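Local coordinates for protein glutamyl-tRNA synthetase, cytoplasmic (Saccharomyces cerevisiae, PDB 2HRA) that activates glutamate with ATP and transfers it to tRNA(Glu), and through this N-terminal GST-fold domain joins a complex with the cofactor Arc1p, at residues Asp72-Ile77 and Tyr135-Val140; Leu37-Ile42 and Ala83-Gly88; Gln122-Thr127 and Asp161-Arg166; Gln101-Ile106 and Ser113-Thr118. All coordinates share one frame; numbering follows the deposited sequence.

Interaction 1 of 4, residues Asp72-Ile77 and Tyr135-Val140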
# COMPACT_ATOMS: atom_id res chain seq x y z
N ASP A 72 -12.91 4.69 -1.36
CA ASP A 72 -12.55 3.39 -1.92
C ASP A 72 -11.49 3.58 -3.01
O ASP A 72 -11.60 2.99 -4.08
CB ASP A 72 -13.81 2.72 -2.48
CG ASP A 72 -13.74 1.18 -2.52
OD1 ASP A 72 -12.91 0.56 -1.81
OD2 ASP A 72 -14.56 0.60 -3.29
N VAL A 73 -10.46 4.39 -2.72
CA VAL A 73 -9.46 4.76 -3.74
C VAL A 73 -8.64 3.56 -4.25
O VAL A 73 -8.48 3.38 -5.47
CB VAL A 73 -8.50 5.87 -3.22
CG1 VAL A 73 -7.36 6.10 -4.21
CG2 VAL A 73 -9.26 7.20 -2.94
N PHE A 74 -8.12 2.74 -3.33
CA PHE A 74 -7.35 1.56 -3.70
C PHE A 74 -8.13 0.74 -4.72
O PHE A 74 -7.62 0.44 -5.82
CB PHE A 74 -7.05 0.67 -2.50
CG PHE A 74 -6.14 -0.49 -2.83
CD1 PHE A 74 -4.80 -0.29 -3.11
CD2 PHE A 74 -6.64 -1.79 -2.87
CE1 PHE A 74 -3.96 -1.36 -3.43
CE2 PHE A 74 -5.80 -2.86 -3.18
CZ PHE A 74 -4.46 -2.64 -3.45
N ASN A 75 -9.35 0.37 -4.36
CA ASN A 75 -10.14 -0.48 -5.23
C ASN A 75 -10.47 0.16 -6.58
O ASN A 75 -10.65 -0.54 -7.58
CB ASN A 75 -11.42 -0.90 -4.55
CG ASN A 75 -11.20 -2.00 -3.53
OD1 ASN A 75 -10.48 -2.97 -3.77
ND2 ASN A 75 -11.86 -1.87 -2.38
N LYS A 76 -10.58 1.48 -6.58
CA LYS A 76 -10.81 2.20 -7.80
C LYS A 76 -9.58 2.11 -8.71
O LYS A 76 -9.72 1.97 -9.90
CB LYS A 76 -11.23 3.64 -7.52
CG LYS A 76 -12.63 3.74 -6.91
CD LYS A 76 -13.11 5.17 -6.77
CE LYS A 76 -14.63 5.25 -6.75
NZ LYS A 76 -15.24 4.80 -5.47
N ILE A 77 -8.37 2.14 -8.15
CA ILE A 77 -7.16 2.02 -9.00
C ILE A 77 -7.14 0.63 -9.65
O ILE A 77 -6.91 0.44 -10.86
CB ILE A 77 -5.89 2.22 -8.17
CG1 ILE A 77 -5.88 3.63 -7.55
CG2 ILE A 77 -4.62 1.97 -9.03
CD1 ILE A 77 -4.85 3.77 -6.44
N TYR A 135 3.08 -11.46 -7.13
CA TYR A 135 2.23 -10.87 -6.07
C TYR A 135 0.95 -10.32 -6.71
O TYR A 135 0.84 -10.15 -7.95
CB TYR A 135 2.93 -9.80 -5.21
CG TYR A 135 3.49 -8.63 -6.00
CD1 TYR A 135 2.65 -7.64 -6.55
CD2 TYR A 135 4.84 -8.50 -6.21
CE1 TYR A 135 3.17 -6.60 -7.29
CE2 TYR A 135 5.36 -7.44 -6.95
CZ TYR A 135 4.53 -6.50 -7.49
OH TYR A 135 5.07 -5.47 -8.24
N SER A 136 -0.03 -10.10 -5.86
CA SER A 136 -1.33 -9.58 -6.28
C SER A 136 -1.67 -8.32 -5.49
O SER A 136 -0.92 -7.88 -4.61
CB SER A 136 -2.41 -10.64 -6.06
OG SER A 136 -2.65 -10.76 -4.66
N ALA A 137 -2.83 -7.78 -5.79
CA ALA A 137 -3.39 -6.64 -5.09
C ALA A 137 -3.53 -6.92 -3.62
O ALA A 137 -3.48 -6.00 -2.80
CB ALA A 137 -4.79 -6.25 -5.71
N ALA A 138 -3.75 -8.18 -3.26
CA ALA A 138 -3.83 -8.53 -1.85
C ALA A 138 -2.52 -8.14 -1.13
O ALA A 138 -2.52 -7.58 -0.02
CB ALA A 138 -4.14 -10.05 -1.71
N ASP A 139 -1.39 -8.49 -1.74
CA ASP A 139 -0.08 -8.20 -1.18
C ASP A 139 0.15 -6.70 -1.11
O ASP A 139 0.72 -6.20 -0.15
CB ASP A 139 1.02 -8.86 -2.04
CG ASP A 139 0.89 -10.36 -2.09
OD1 ASP A 139 0.38 -10.87 -3.12
OD2 ASP A 139 1.26 -11.02 -1.09
N VAL A 140 -0.31 -5.96 -2.12
CA VAL A 140 -0.06 -4.52 -2.18
C VAL A 140 -0.78 -3.82 -1.06
O VAL A 140 -0.23 -2.97 -0.37
CB VAL A 140 -0.48 -3.97 -3.57
CG1 VAL A 140 -0.38 -2.47 -3.63
CG2 VAL A 140 0.37 -4.60 -4.68

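Interaction 2 of 4, residues Leu37-Ile42 and Ala83-Gly88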
# COMPACT_ATOMS: atom_id res chain seq x y z
N LEU A 37 -0.37 4.35 -3.45
CA LEU A 37 0.85 4.76 -4.14
C LEU A 37 1.57 3.59 -4.80
O LEU A 37 2.05 3.73 -5.92
CB LEU A 37 1.80 5.51 -3.21
CG LEU A 37 3.20 5.91 -3.73
CD1 LEU A 37 3.18 7.00 -4.80
CD2 LEU A 37 4.02 6.38 -2.53
N ILE A 38 1.66 2.45 -4.12
CA ILE A 38 2.39 1.29 -4.67
C ILE A 38 1.61 0.72 -5.88
O ILE A 38 2.18 0.41 -6.95
CB ILE A 38 2.70 0.22 -3.53
CG1 ILE A 38 3.70 0.79 -2.52
CG2 ILE A 38 3.33 -1.04 -4.07
CD1 ILE A 38 3.85 -0.04 -1.23
N ALA A 39 0.30 0.68 -5.75
CA ALA A 39 -0.57 0.26 -6.86
C ALA A 39 -0.27 1.04 -8.13
O ALA A 39 -0.22 0.46 -9.23
CB ALA A 39 -2.04 0.42 -6.46
N ALA A 40 -0.13 2.36 -7.98
CA ALA A 40 0.15 3.29 -9.07
C ALA A 40 1.54 3.06 -9.60
O ALA A 40 1.75 3.10 -10.78
CB ALA A 40 -0.01 4.75 -8.59
N ARG A 41 2.50 2.79 -8.72
CA ARG A 41 3.84 2.46 -9.18
C ARG A 41 3.88 1.18 -9.99
O ARG A 41 4.62 1.10 -10.98
CB ARG A 41 4.81 2.41 -7.99
CG ARG A 41 4.98 3.78 -7.38
CD ARG A 41 5.49 3.75 -5.95
NE ARG A 41 6.83 3.18 -5.79
CZ ARG A 41 7.99 3.83 -5.92
NH1 ARG A 41 8.07 5.11 -6.31
NH2 ARG A 41 9.12 3.17 -5.73
N ILE A 42 3.07 0.20 -9.60
CA ILE A 42 2.97 -1.05 -10.35
C ILE A 42 2.38 -0.78 -11.73
O ILE A 42 2.89 -1.23 -12.75
CB ILE A 42 2.14 -2.11 -9.56
CG1 ILE A 42 2.90 -2.50 -8.28
CG2 ILE A 42 1.86 -3.36 -10.49
CD1 ILE A 42 2.05 -3.21 -7.16
N ALA A 83 -6.50 -4.73 -16.22
CA ALA A 83 -5.51 -5.39 -17.08
C ALA A 83 -4.21 -5.68 -16.36
O ALA A 83 -3.59 -6.71 -16.63
CB ALA A 83 -5.22 -4.52 -18.32
N ILE A 84 -3.80 -4.78 -15.46
CA ILE A 84 -2.61 -4.97 -14.65
C ILE A 84 -2.86 -5.86 -13.43
O ILE A 84 -2.10 -6.79 -13.17
CB ILE A 84 -2.01 -3.59 -14.22
CG1 ILE A 84 -1.52 -2.88 -15.51
CG2 ILE A 84 -0.89 -3.76 -13.12
CD1 ILE A 84 -0.65 -1.67 -15.27
N PHE A 85 -3.93 -5.56 -12.70
CA PHE A 85 -4.30 -6.34 -11.51
C PHE A 85 -5.20 -7.48 -11.96
O PHE A 85 -6.40 -7.44 -11.77
CB PHE A 85 -4.95 -5.41 -10.48
CG PHE A 85 -4.02 -4.35 -10.01
CD1 PHE A 85 -4.11 -3.05 -10.50
CD2 PHE A 85 -2.98 -4.67 -9.15
CE1 PHE A 85 -3.19 -2.08 -10.10
CE2 PHE A 85 -2.07 -3.72 -8.75
CZ PHE A 85 -2.18 -2.41 -9.24
N ASP A 86 -4.57 -8.48 -12.58
CA ASP A 86 -5.26 -9.55 -13.31
C ASP A 86 -5.08 -10.92 -12.69
O ASP A 86 -5.46 -11.91 -13.32
CB ASP A 86 -4.75 -9.61 -14.77
CG ASP A 86 -3.28 -10.07 -14.88
OD1 ASP A 86 -2.60 -10.28 -13.84
OD2 ASP A 86 -2.80 -10.21 -16.02
N ASN A 87 -4.48 -11.00 -11.50
CA ASN A 87 -4.26 -12.28 -10.82
C ASN A 87 -4.92 -12.33 -9.45
O ASN A 87 -4.80 -11.41 -8.65
CB ASN A 87 -2.76 -12.62 -10.74
CG ASN A 87 -1.96 -11.67 -9.86
OD1 ASN A 87 -2.30 -10.49 -9.69
ND2 ASN A 87 -0.87 -12.18 -9.31
N GLY A 88 -5.60 -13.43 -9.17
CA GLY A 88 -6.38 -13.57 -7.94
C GLY A 88 -7.88 -13.61 -8.21
O GLY A 88 -8.44 -12.75 -8.92

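Interaction 3 of 4, residues Gln122-Thr127 and Asp161-Arg166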
# COMPACT_ATOMS: atom_id res chain seq x y z
N GLN A 122 -1.64 -17.63 6.84
CA GLN A 122 -1.85 -17.60 5.40
C GLN A 122 -0.53 -17.74 4.61
O GLN A 122 -0.48 -18.40 3.57
CB GLN A 122 -2.56 -16.31 5.02
CG GLN A 122 -2.93 -16.24 3.52
CD GLN A 122 -3.96 -17.28 3.06
OE1 GLN A 122 -4.68 -17.85 3.86
NE2 GLN A 122 -4.03 -17.49 1.74
N LEU A 123 0.54 -17.14 5.12
CA LEU A 123 1.81 -17.12 4.43
C LEU A 123 2.70 -18.32 4.81
O LEU A 123 3.87 -18.38 4.41
CB LEU A 123 2.54 -15.82 4.72
CG LEU A 123 1.92 -14.62 4.02
CD1 LEU A 123 2.51 -13.36 4.58
CD2 LEU A 123 2.14 -14.73 2.47
N ASN A 124 2.16 -19.25 5.57
CA ASN A 124 2.98 -20.37 6.03
C ASN A 124 3.51 -21.17 4.86
O ASN A 124 4.70 -21.50 4.82
CB ASN A 124 2.24 -21.25 7.01
CG ASN A 124 3.16 -22.27 7.66
OD1 ASN A 124 4.09 -21.92 8.38
ND2 ASN A 124 2.88 -23.55 7.42
N LEU A 125 2.67 -21.48 3.88
CA LEU A 125 3.09 -22.36 2.81
C LEU A 125 3.20 -21.65 1.45
O LEU A 125 3.36 -22.30 0.42
CB LEU A 125 2.12 -23.56 2.74
CG LEU A 125 2.35 -24.69 3.75
CD1 LEU A 125 1.26 -25.72 3.64
CD2 LEU A 125 3.71 -25.33 3.50
N ARG A 126 3.21 -20.32 1.48
CA ARG A 126 3.04 -19.45 0.33
C ARG A 126 4.09 -18.32 0.34
O ARG A 126 4.38 -17.79 1.41
CB ARG A 126 1.66 -18.79 0.43
CG ARG A 126 0.51 -19.73 0.24
CD ARG A 126 -0.78 -19.03 -0.01
NE ARG A 126 -1.88 -19.99 -0.17
CZ ARG A 126 -2.57 -20.53 0.84
NH1 ARG A 126 -2.31 -20.22 2.11
NH2 ARG A 126 -3.53 -21.41 0.59
N THR A 127 4.62 -17.93 -0.82
CA THR A 127 5.44 -16.71 -0.92
C THR A 127 4.57 -15.45 -0.83
O THR A 127 4.89 -14.49 -0.10
CB THR A 127 6.21 -16.66 -2.23
OG1 THR A 127 6.94 -17.88 -2.35
CG2 THR A 127 7.20 -15.50 -2.24
N ASP A 161 5.85 -13.87 14.07
CA ASP A 161 5.16 -13.92 12.78
C ASP A 161 6.18 -13.87 11.68
O ASP A 161 6.34 -12.85 11.01
CB ASP A 161 4.20 -12.73 12.65
CG ASP A 161 3.08 -12.76 13.67
OD1 ASP A 161 2.65 -13.86 14.08
OD2 ASP A 161 2.58 -11.69 14.06
N VAL A 162 6.93 -14.97 11.53
CA VAL A 162 8.15 -14.95 10.77
C VAL A 162 7.80 -15.04 9.30
O VAL A 162 8.55 -14.59 8.46
CB VAL A 162 9.14 -16.07 11.13
CG1 VAL A 162 9.63 -15.89 12.59
CG2 VAL A 162 8.54 -17.42 10.99
N ASN A 163 6.62 -15.56 9.00
CA ASN A 163 6.17 -15.60 7.62
C ASN A 163 5.84 -14.20 7.14
O ASN A 163 6.22 -13.80 6.04
CB ASN A 163 4.97 -16.51 7.50
CG ASN A 163 5.28 -17.90 8.00
OD1 ASN A 163 6.34 -18.46 7.69
ND2 ASN A 163 4.36 -18.47 8.75
N VAL A 164 5.20 -13.42 8.00
CA VAL A 164 4.94 -12.00 7.69
C VAL A 164 6.26 -11.26 7.53
O VAL A 164 6.47 -10.50 6.61
CB VAL A 164 4.08 -11.32 8.81
CG1 VAL A 164 3.98 -9.80 8.57
CG2 VAL A 164 2.66 -11.96 8.86
N SER A 165 7.17 -11.50 8.46
CA SER A 165 8.48 -10.86 8.41
C SER A 165 9.18 -11.10 7.08
O SER A 165 9.68 -10.17 6.44
CB SER A 165 9.34 -11.39 9.56
OG SER A 165 10.53 -10.66 9.63
N ARG A 166 9.21 -12.35 6.66
CA ARG A 166 9.94 -12.74 5.46
C ARG A 166 9.24 -12.23 4.20
O ARG A 166 9.89 -11.72 3.28
CB ARG A 166 10.11 -14.24 5.45
CG ARG A 166 11.12 -14.71 6.49
CD ARG A 166 11.22 -16.21 6.58
NE ARG A 166 12.23 -16.62 7.56
CZ ARG A 166 12.21 -17.75 8.26
NH1 ARG A 166 11.23 -18.62 8.10
NH2 ARG A 166 13.18 -18.02 9.13
O HOH W 1 6.45 -16.06 3.60

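Interaction 4 of 4, residues Gln101-Ile106 and Ser113-Thr118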
# COMPACT_ATOMS: atom_id res chain seq x y z
N GLN A 101 -7.26 -2.81 4.86
CA GLN A 101 -7.81 -1.45 4.94
C GLN A 101 -8.65 -1.27 6.17
O GLN A 101 -8.78 -0.16 6.64
CB GLN A 101 -8.63 -1.11 3.68
CG GLN A 101 -7.82 -1.16 2.39
CD GLN A 101 -8.47 -0.46 1.19
OE1 GLN A 101 -9.41 -0.96 0.57
NE2 GLN A 101 -7.92 0.68 0.82
N LYS A 102 -9.24 -2.35 6.67
CA LYS A 102 -10.11 -2.29 7.85
C LYS A 102 -9.42 -2.69 9.13
O LYS A 102 -9.84 -2.27 10.20
CB LYS A 102 -11.33 -3.18 7.65
CG LYS A 102 -12.25 -2.69 6.57
CD LYS A 102 -13.27 -3.75 6.21
CE LYS A 102 -14.08 -3.34 4.98
NZ LYS A 102 -15.39 -4.05 4.95
N GLU A 103 -8.38 -3.52 9.05
CA GLU A 103 -7.77 -4.06 10.25
C GLU A 103 -6.28 -3.78 10.40
O GLU A 103 -5.87 -3.34 11.47
CB GLU A 103 -8.08 -5.56 10.36
CG GLU A 103 -9.50 -5.89 9.95
CD GLU A 103 -10.12 -6.93 10.82
OE1 GLU A 103 -9.54 -8.04 10.87
OE2 GLU A 103 -11.17 -6.65 11.45
N LEU A 104 -5.47 -3.97 9.37
CA LEU A 104 -4.02 -3.81 9.53
C LEU A 104 -3.54 -2.37 9.71
O LEU A 104 -2.43 -2.15 10.21
CB LEU A 104 -3.23 -4.49 8.40
CG LEU A 104 -3.37 -6.01 8.23
CD1 LEU A 104 -2.63 -6.46 7.00
CD2 LEU A 104 -2.85 -6.75 9.48
N VAL A 105 -4.36 -1.38 9.34
CA VAL A 105 -3.99 0.04 9.54
C VAL A 105 -4.28 0.58 10.96
O VAL A 105 -3.78 1.65 11.35
CB VAL A 105 -4.68 0.98 8.53
CG1 VAL A 105 -4.13 0.70 7.14
CG2 VAL A 105 -6.18 0.85 8.62
N ILE A 106 -5.09 -0.17 11.70
CA ILE A 106 -5.60 0.25 12.99
C ILE A 106 -4.59 -0.03 14.08
O ILE A 106 -4.14 -1.17 14.24
CB ILE A 106 -6.93 -0.46 13.31
CG1 ILE A 106 -7.99 -0.10 12.26
CG2 ILE A 106 -7.47 -0.06 14.69
CD1 ILE A 106 -9.40 -0.53 12.62
N SER A 113 -2.44 -7.79 16.62
CA SER A 113 -1.88 -9.12 16.91
C SER A 113 -2.66 -10.26 16.21
O SER A 113 -2.08 -11.12 15.51
CB SER A 113 -1.81 -9.31 18.44
OG SER A 113 -0.79 -8.46 18.92
N GLN A 114 -3.98 -10.22 16.35
CA GLN A 114 -4.82 -11.25 15.77
C GLN A 114 -4.73 -11.19 14.26
O GLN A 114 -4.66 -12.22 13.58
CB GLN A 114 -6.28 -11.04 16.14
CG GLN A 114 -6.64 -11.11 17.61
CD GLN A 114 -8.14 -10.78 17.83
OE1 GLN A 114 -9.01 -11.28 17.09
NE2 GLN A 114 -8.43 -9.92 18.82
N SER A 115 -4.80 -9.99 13.71
CA SER A 115 -4.86 -9.84 12.24
C SER A 115 -3.52 -10.31 11.64
O SER A 115 -3.46 -10.96 10.60
CB SER A 115 -5.20 -8.38 11.88
OG SER A 115 -6.43 -7.98 12.52
N LEU A 116 -2.44 -9.96 12.31
CA LEU A 116 -1.12 -10.40 11.91
C LEU A 116 -0.95 -11.92 12.00
O LEU A 116 -0.17 -12.50 11.24
CB LEU A 116 -0.04 -9.71 12.79
CG LEU A 116 0.28 -8.25 12.48
CD1 LEU A 116 1.12 -7.61 13.58
CD2 LEU A 116 0.96 -8.14 11.08
N GLU A 117 -1.67 -12.56 12.91
CA GLU A 117 -1.61 -14.02 13.04
C GLU A 117 -2.30 -14.67 11.86
O GLU A 117 -1.84 -15.68 11.33
CB GLU A 117 -2.27 -14.48 14.33
CG GLU A 117 -2.26 -15.99 14.58
CD GLU A 117 -0.89 -16.64 14.39
OE1 GLU A 117 0.07 -16.10 14.96
OE2 GLU A 117 -0.79 -17.67 13.66
N THR A 118 -3.43 -14.08 11.48
CA THR A 118 -4.17 -14.57 10.33
C THR A 118 -3.33 -14.53 9.06
O THR A 118 -3.32 -15.50 8.27
CB THR A 118 -5.46 -13.76 10.16
OG1 THR A 118 -6.25 -13.93 11.34
CG2 THR A 118 -6.25 -14.26 8.96

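Interaction 1 of 4, residues Asp72-Ile77 and Tyr135-Val140
This is a buried apolar contact across the subdomain interface of the GST fold, in which Phe74 of helix 73-80, from the thioredoxin-like half, reaches Ala137 and Val140 at the start of helix 137-148 in the all-helical half. The helix it meets opens with a capping box formed by Ser136 and Asp139, an arrangement well known at the corresponding helix of glutathione transferases. Asp139 OD1 turns its anti lone pair to the backbone N of Ser136, and the bond is nearly straight (2.9 Å, 174°). Ser136 OG in turn accepts from Ala138 N, so the first turn is held from both ends of the box. The other carboxylate oxygen, Asp139 OD2, takes bonds from Trp167 NE1 and Ile129 N, which links this buried acid to helix 162-172 and the loop before the box.

Against this fixed turn the Phe74 ring comes edge-on. With CG anti to the backbone N (chi1 -174°), the ring projects from its helix, while Ala35, Val97 and Gln101 pack around the same side chain. Val140 CG1, likewise anti to its own N, lies near the ring plane and 3.8 Å from Phe74 CE1. The methyl of Ala137 is more distant, its CB lying 4.3 Å from Phe74 CZ. That same CZ comes within 3.6 Å of Ala137 O, so a carbonyl oxygen faces the ring's edge.

Interaction 2 of 4, residues Leu37-Ile42 and Ala83-Gly88
A helical turn, Leu37-Ile42, faces an irregular segment, Ala83-Gly88, whose chain is kinked by an inverse gamma turn centred on Phe85, with Ala39 opposite Phe85 and Ile42 opposite Ile84 at CA separations of 8.9 and 8.1 Å. The turn is closed by a weak bond from Asp86 N to Ile84 O, and two consecutive apolar side chains, Ile84 and Phe85, meet the helix.

The Phe85 ring arrives with its edge foremost. Its CZ lies 3.5 Å from Ala39 O, which sits in the plane of the ring, and the Ala39 methyl is close by, with CB 4.0 Å from the same CZ. Ile84 covers one ring face, its CG2 lying over the ring centre, and backs the aromatic group from within its own segment. This methyl has a second role: placed anti to the backbone N by a chi1 of -66°, it also meets Ile42 CG2 at 3.8 Å. Ile42 CG2 is the looser neighbour of the ring, 4.3 Å from Phe85 CE2.

The segment belongs to the connection between the two halves of the GST fold, leading from helix 73-80 to helix 90-104, and here it lies against helix 34-46, where Val43 and Leu46 extend the apolar surface. Other faces of that helix are taken up by helix 137-148, which Ile38 and Ile42 touch through Val140, and by helix 180-195, against which Leu37 and Arg41 pack.

Interaction 3 of 4, residues Gln122-Thr127 and Asp161-Arg166
Asn163 and Asn124 bring their side-chain amides together obliquely, the two planes turned 68° apart, so the groups neither stack nor pair in a common plane. The bond between them is weak: Asn163 ND2 donates to Asn124 OD1 at 3.5 Å with a bent N-H...O angle of 140°. The stronger hold on the Asn163 amide comes from helix 109-122, where Asp120 O accepts from the same ND2, and Asp120 OD1 also receives Val164 N near the start of helix 162-172. Asn163 thus ties the first turn of helix 162-172 to the last turn of helix 109-122.

The rest of the contact is van der Waals. Leu123 and Asn163 meet CB to CB at 3.8 Å. The leucine branch runs onward, its CG anti to the carbonyl carbon (chi1 -72°), bringing CD1 to 4.0 Å from Asn163 O and 4.2 Å from Val164 CA. Leu123 also packs against Trp167.

The place is a helix exit facing a helix entrance in the all-helical half of the GST fold. Asn124 and its loop fall in one Arc1p-interacting region, residues 124-133, with Leu123 just before it; Asn163 and Val164 fall in the other, residues 159-175. Within the loop, Arg126 folds back on the helix exit. Its NH1 donates to Gln122 O at 3.0 Å, in the carbonyl plane and on a lone pair, with the acceptor also in the guanidinium plane. Gln122 NE2 lies above one guanidinium face, toward its rim, and donates to Ile129 O. A water adds two weak bonds, donating to Arg126 O and to Asn163 O.

Interaction 4 of 4, residues Gln101-Ile106 and Ser113-Thr118
Leu104 and Ser115 form the close-packed part of this contact, the pair whose CA atoms are nearest between the two segments, 6.7 Å apart. Leu104 CD2 rests on the CB of Ser115 at 3.7 Å, so it is the methylene of the serine and not its hydroxyl that receives the leucine. With CG beside the backbone N (chi1 -62°), the leucine directs this methyl across the gap between the helices. Leu116 closes the inner side more loosely, its CD2 4.4 Å from Leu104 CD2. This apolar patch continues into the interior, where Leu104 also packs on Cys142 and Ala145 of helix 137-148, and Leu116 on Leu146, Ile155 and Ile156.

The outer side is different. Glu103 lies at the exposed margin, and its chain is bent at chi2 (-141°). Its OE1 stands 3.5 Å from Ser115 OG and its CB is about as near, 3.6 Å from that oxygen. The hydroxyl meanwhile has its hydrogen-bond partner within its own helix, at Lys111 O, one turn back. Glu103 lies over the serine with both its CB and its carboxylate, and it is exposed, whereas Leu104 and Leu116 are buried.

Residues 101-104 wind in a wider, pi-type turn just before the chain reverses, and Ile106 N is bonded back to Glu103 O at 3.3 Å as it leaves. Helices 90-104 and 109-122 run in roughly opposite directions here, at a marked slant, as the helical hairpin that begins the all-helical subdomain of the GST fold.

From the N terminus, residues 37-42 come first and residues 72-77 second, so interaction 2, closing at 83-88, crosses interaction 1, which stays open until 135-140. Inside that long loop interaction 4 is nested, a short local closure between consecutive helices. Interaction 3 opens at 122-127, before interaction 1 has closed, and therefore crosses it; it follows interactions 2 and 4 in series. Interactions 1 and 2 both tie the thioredoxin-like half to what follows and meet directly, Val140 CG2 packing on Ile42 CD1. Interactions 3 and 4 lie within the helical half, interaction 4 using helix 109-122, interaction 3 the loop at its end, with Val164 packing on Leu116. Gln101 packs on Phe74, joining interaction 4 to interaction 1.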